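Local coordinates for protein alginate lyase (Bacteroides ovatus, PDB 3NNB) that probably cleaves the polysaccharide alginate by beta-elimination, as an alginate lyase with a helical-hairpin (alpha/alpha toroid) fold, at residues A[62-68]-A[145-151]; A[203-207]-A[226-230]. All coordinates share one frame; numbering follows the deposited sequence.

How the interactions relate
Interaction 1 joins two short parallel strands, 64-66 and 148-151, from loops of a largely helical chain; interaction 2 packs helix 189-208 against helix 221-236. Interaction 1 comes first along the sequence and closes before interaction 2 opens, and all four segments belong to the alginate lyase region of the chain. Their centres are about 16 Å apart, yet they touch directly: Trp-205, which takes no part in interaction 2, packs on His-145, Leu-146 and Thr-147. That one helix therefore meets both the loop segment 145-151 and the next long helix, so the small parallel pair is seated on the helical body of the enzyme.

Interaction 1. Residues A[62-68]-A[145-151]; sequences DYMSMGP and HLTYGQT
A short, loosely bonded parallel pair, 64-66 beside 148-151, brings Ser-65 against Gln-150 and Thr-151. Ser-65 N donates a long bond to Tyr-148 O, and Gly-67 N reaches Thr-151 O at 2.9 Å. The serine side chain is short enough for its OG to take a nearly straight bond from Gln-150 N (2.8 Å), while Ser-65 O receives Thr-151 OG1 at 2.8 Å. Thr-151 holds OG1 between its backbone N and carbonyl carbon (chi1 69°), which points the hydroxyl across at Ser-65 O. The pair is a small patch of sheet in a chain that is half helix, from a family of the six-hairpin clan; a type I turn, Leu-146 to Gly-149, runs into the start of the second strand, which bends sharply at Gly-149 and Gln-150. Beside this turn, His-145 NE2 donates to Asp-62 OD1 at 2.8 Å, bent to 141° and arriving from above the carboxylate, whose plane stands 78° from the imidazole. On the ring's other nitrogen, ND1 accepts Thr-147 N in the ring plane, which fixes the ring's rotation. Ser-57 and Asn-143 also hold the carboxylate. Leu-146 CD2 lies 4.1 Å from Tyr-63 CD2, apolar cover for a tyrosine whose OH reaches Asp-167. The same aspartate binds Ser-65 OG and Gln-150 NE2.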
# COMPACT_ATOMS: atom_id res chain seq x y z
N ASP A 62 16.02 1.61 -14.76
CA ASP A 62 15.46 0.50 -14.06
C ASP A 62 15.46 0.71 -12.54
O ASP A 62 16.50 0.96 -11.92
CB ASP A 62 16.18 -0.81 -14.39
CG ASP A 62 15.95 -1.28 -15.83
OD1 ASP A 62 15.03 -0.79 -16.53
OD2 ASP A 62 16.70 -2.20 -16.24
N TYR A 63 14.27 0.54 -11.96
CA TYR A 63 14.10 0.55 -10.52
C TYR A 63 14.98 -0.52 -9.87
O TYR A 63 15.03 -1.64 -10.33
CB TYR A 63 12.63 0.34 -10.13
CG TYR A 63 12.37 0.32 -8.64
CD1 TYR A 63 12.18 1.48 -7.92
CD2 TYR A 63 12.30 -0.88 -7.98
CE1 TYR A 63 11.92 1.44 -6.56
CE2 TYR A 63 12.05 -0.94 -6.61
CZ TYR A 63 11.86 0.22 -5.91
OH TYR A 63 11.61 0.16 -4.55
N MSE A 64 15.65 -0.13 -8.80
CA MSE A 64 16.48 -1.06 -8.04
C MSE A 64 16.28 -0.78 -6.60
O MSE A 64 16.40 0.38 -6.15
CB MSE A 64 17.98 -0.88 -8.41
CG MSE A 64 18.85 -1.96 -7.77
SE MSE A 64 20.72 -1.56 -8.10
CE MSE A 64 21.48 -3.02 -7.00
N SER A 65 16.00 -1.84 -5.85
CA SER A 65 15.98 -1.73 -4.38
C SER A 65 16.65 -2.95 -3.77
O SER A 65 16.99 -3.89 -4.48
CB SER A 65 14.55 -1.63 -3.84
OG SER A 65 13.80 -2.80 -4.13
N MSE A 66 16.85 -2.90 -2.45
CA MSE A 66 17.47 -3.99 -1.68
C MSE A 66 16.45 -4.62 -0.74
O MSE A 66 15.65 -3.91 -0.12
CB MSE A 66 18.60 -3.43 -0.82
CG MSE A 66 19.46 -4.50 -0.16
SE MSE A 66 20.70 -3.67 1.11
CE MSE A 66 19.56 -3.74 2.59
N GLY A 67 16.49 -5.94 -0.59
CA GLY A 67 15.65 -6.61 0.40
C GLY A 67 15.88 -5.97 1.77
O GLY A 67 17.03 -5.96 2.27
N PRO A 68 14.84 -5.41 2.40
CA PRO A 68 15.12 -4.57 3.58
C PRO A 68 15.70 -5.30 4.78
O PRO A 68 16.40 -4.68 5.56
CB PRO A 68 13.75 -4.04 3.95
CG PRO A 68 13.08 -3.95 2.69
CD PRO A 68 13.48 -5.15 1.90
N HIS A 145 8.62 -1.75 -14.83
CA HIS A 145 8.88 -3.13 -14.38
C HIS A 145 9.70 -3.09 -13.11
O HIS A 145 10.31 -2.09 -12.78
CB HIS A 145 9.61 -3.93 -15.44
CG HIS A 145 11.02 -3.50 -15.66
ND1 HIS A 145 12.08 -3.96 -14.89
CD2 HIS A 145 11.55 -2.64 -16.56
CE1 HIS A 145 13.19 -3.41 -15.32
NE2 HIS A 145 12.90 -2.59 -16.32
N LEU A 146 9.71 -4.22 -12.40
CA LEU A 146 10.47 -4.36 -11.17
C LEU A 146 11.36 -5.62 -11.24
O LEU A 146 11.53 -6.35 -10.28
CB LEU A 146 9.53 -4.38 -9.94
CG LEU A 146 9.02 -2.98 -9.54
CD1 LEU A 146 7.74 -2.69 -10.32
CD2 LEU A 146 8.74 -2.89 -8.06
N THR A 147 12.04 -5.82 -12.39
CA THR A 147 12.99 -6.91 -12.52
C THR A 147 14.09 -6.85 -11.46
O THR A 147 14.58 -7.91 -11.02
CB THR A 147 13.57 -6.94 -13.96
OG1 THR A 147 12.47 -7.10 -14.85
CG2 THR A 147 14.58 -8.12 -14.13
N TYR A 148 14.44 -5.64 -11.02
CA TYR A 148 15.52 -5.47 -10.04
C TYR A 148 15.01 -4.97 -8.68
O TYR A 148 15.74 -4.35 -7.94
CB TYR A 148 16.64 -4.62 -10.62
CG TYR A 148 17.27 -5.31 -11.83
CD1 TYR A 148 18.22 -6.31 -11.65
CD2 TYR A 148 16.85 -5.03 -13.12
CE1 TYR A 148 18.76 -7.00 -12.75
CE2 TYR A 148 17.36 -5.71 -14.20
CZ TYR A 148 18.34 -6.68 -14.02
OH TYR A 148 18.86 -7.39 -15.12
N GLY A 149 13.73 -5.25 -8.40
CA GLY A 149 13.15 -4.98 -7.08
C GLY A 149 13.68 -5.97 -6.07
O GLY A 149 13.65 -7.18 -6.29
N GLN A 150 14.12 -5.45 -4.93
CA GLN A 150 14.67 -6.26 -3.83
C GLN A 150 15.72 -7.29 -4.22
O GLN A 150 15.65 -8.49 -3.89
CB GLN A 150 13.57 -6.86 -2.96
CG GLN A 150 12.78 -5.82 -2.24
CD GLN A 150 11.89 -6.38 -1.17
OE1 GLN A 150 12.18 -7.44 -0.58
NE2 GLN A 150 10.78 -5.67 -0.89
N THR A 151 16.71 -6.78 -4.95
CA THR A 151 18.04 -7.41 -5.04
C THR A 151 18.62 -7.60 -3.66
O THR A 151 18.28 -6.88 -2.71
CB THR A 151 19.03 -6.53 -5.85
OG1 THR A 151 19.36 -5.33 -5.13
CG2 THR A 151 18.51 -6.21 -7.27
O HOH W 1 12.08 -0.17 -13.63
O HOH W 2 13.68 -3.09 -12.15

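Interaction 2. Residues A[203-207]-A[226-230]; sequences VEWMQ and YDVQL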
# COMPACT_ATOMS: atom_id res chain seq x y z
N VAL A 203 1.29 -3.65 -15.86
CA VAL A 203 0.37 -4.79 -15.83
C VAL A 203 0.77 -5.89 -16.83
O VAL A 203 0.79 -7.08 -16.44
CB VAL A 203 -1.11 -4.39 -16.00
CG1 VAL A 203 -2.00 -5.71 -16.18
CG2 VAL A 203 -1.58 -3.53 -14.76
N GLU A 204 1.18 -5.50 -18.03
CA GLU A 204 1.73 -6.44 -18.99
C GLU A 204 2.95 -7.17 -18.43
O GLU A 204 3.07 -8.38 -18.59
CB GLU A 204 2.10 -5.73 -20.29
CG GLU A 204 0.87 -5.37 -21.09
CD GLU A 204 1.17 -4.57 -22.34
OE1 GLU A 204 2.26 -4.02 -22.48
OE2 GLU A 204 0.26 -4.50 -23.17
N TRP A 205 3.85 -6.44 -17.78
CA TRP A 205 5.00 -7.05 -17.17
C TRP A 205 4.57 -7.99 -16.04
O TRP A 205 5.14 -9.08 -15.89
CB TRP A 205 5.96 -5.96 -16.67
CG TRP A 205 7.15 -6.49 -16.00
CD1 TRP A 205 8.28 -6.99 -16.60
CD2 TRP A 205 7.34 -6.66 -14.59
NE1 TRP A 205 9.17 -7.42 -15.64
CE2 TRP A 205 8.62 -7.26 -14.41
CE3 TRP A 205 6.55 -6.41 -13.47
CZ2 TRP A 205 9.10 -7.59 -13.15
CZ3 TRP A 205 7.04 -6.72 -12.23
CH2 TRP A 205 8.31 -7.31 -12.08
N MSE A 206 3.63 -7.55 -15.20
CA MSE A 206 3.18 -8.37 -14.06
C MSE A 206 2.60 -9.72 -14.52
O MSE A 206 2.78 -10.74 -13.85
CB MSE A 206 2.13 -7.64 -13.25
CG MSE A 206 2.73 -6.52 -12.43
SE MSE A 206 1.37 -5.42 -11.58
CE MSE A 206 0.73 -6.67 -10.28
N GLN A 207 1.92 -9.70 -15.65
CA GLN A 207 1.30 -10.92 -16.15
C GLN A 207 2.24 -11.86 -16.92
O GLN A 207 1.88 -13.01 -17.13
CB GLN A 207 0.06 -10.60 -16.97
CG GLN A 207 -1.09 -10.11 -16.08
CD GLN A 207 -2.42 -10.74 -16.47
OE1 GLN A 207 -2.92 -11.64 -15.79
NE2 GLN A 207 -2.99 -10.28 -17.57
N TYR A 226 -0.19 -9.00 -4.18
CA TYR A 226 -0.04 -9.02 -5.65
C TYR A 226 -1.39 -8.89 -6.30
O TYR A 226 -1.57 -8.12 -7.22
CB TYR A 226 0.66 -10.29 -6.10
CG TYR A 226 0.73 -10.45 -7.61
CD1 TYR A 226 -0.34 -10.99 -8.30
CD2 TYR A 226 1.85 -10.02 -8.33
CE1 TYR A 226 -0.30 -11.16 -9.68
CE2 TYR A 226 1.90 -10.18 -9.74
CZ TYR A 226 0.83 -10.75 -10.40
OH TYR A 226 0.79 -10.95 -11.79
N ASP A 227 -2.35 -9.67 -5.80
CA ASP A 227 -3.69 -9.65 -6.40
C ASP A 227 -4.35 -8.28 -6.26
O ASP A 227 -5.01 -7.80 -7.17
CB ASP A 227 -4.59 -10.71 -5.79
CG ASP A 227 -4.31 -12.11 -6.29
OD1 ASP A 227 -3.37 -12.32 -7.09
OD2 ASP A 227 -5.04 -13.03 -5.86
N VAL A 228 -4.23 -7.67 -5.08
CA VAL A 228 -4.78 -6.32 -4.89
C VAL A 228 -4.21 -5.31 -5.88
O VAL A 228 -4.94 -4.53 -6.50
CB VAL A 228 -4.62 -5.79 -3.42
CG1 VAL A 228 -5.31 -4.45 -3.25
CG2 VAL A 228 -5.18 -6.80 -2.43
N GLN A 229 -2.89 -5.36 -6.04
CA GLN A 229 -2.23 -4.41 -6.93
C GLN A 229 -2.65 -4.70 -8.37
O GLN A 229 -3.01 -3.80 -9.10
CB GLN A 229 -0.70 -4.57 -6.82
CG GLN A 229 -0.10 -4.21 -5.48
CD GLN A 229 1.41 -4.00 -5.59
OE1 GLN A 229 1.85 -3.01 -6.20
NE2 GLN A 229 2.21 -4.90 -4.97
N LEU A 230 -2.65 -5.98 -8.77
CA LEU A 230 -3.07 -6.31 -10.15
C LEU A 230 -4.49 -5.77 -10.43
O LEU A 230 -4.78 -5.18 -11.48
CB LEU A 230 -2.99 -7.81 -10.40
CG LEU A 230 -3.24 -8.24 -11.86
CD1 LEU A 230 -2.05 -7.82 -12.75
CD2 LEU A 230 -3.48 -9.77 -11.91
O HOH W 3 -0.87 -12.40 -13.25
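Met-206 and Tyr-226 make the central contact, their side chains lying alongside one another and pointing opposite ways. The methyl CE of Met-206, a selenomethionine, sits over one ring face as a CH-pi contact, 4.1 Å from the centroid of the Tyr-226 ring and offset toward its rim. A flexible, unbranched chain suits this place: its bend at chi3 (70°) turns CE onto the ring and to 3.9 Å from Leu-230 CB. Tyrosine adds a polar end to an apolar face, for its OH donates to Met-206 O at 2.9 Å. The hydroxyl comes from above the carbonyl plane, 69° out of it, while a water donates to the same OH at 2.6 Å. Next to this pair, Leu-230 CD1 meets Val-203 CG1 at 4.0 Å, two branched side chains set nearly perpendicular, and the aliphatic CG of Gln-207 flanks Leu-230 CD1. Further out, Met-165 packs on Met-206, Glu-215 and Gln-216 of helix 210-216 touch Tyr-226, and Leu-242 of helix 240-258 covers Val-203. The two local axes stay 11.6 Å apart at 146°, so long side chains bridge a wide, roughly antiparallel helix pair, consistent with the packing of antiparallel helices in an alpha/alpha toroid, to which the family's clan points.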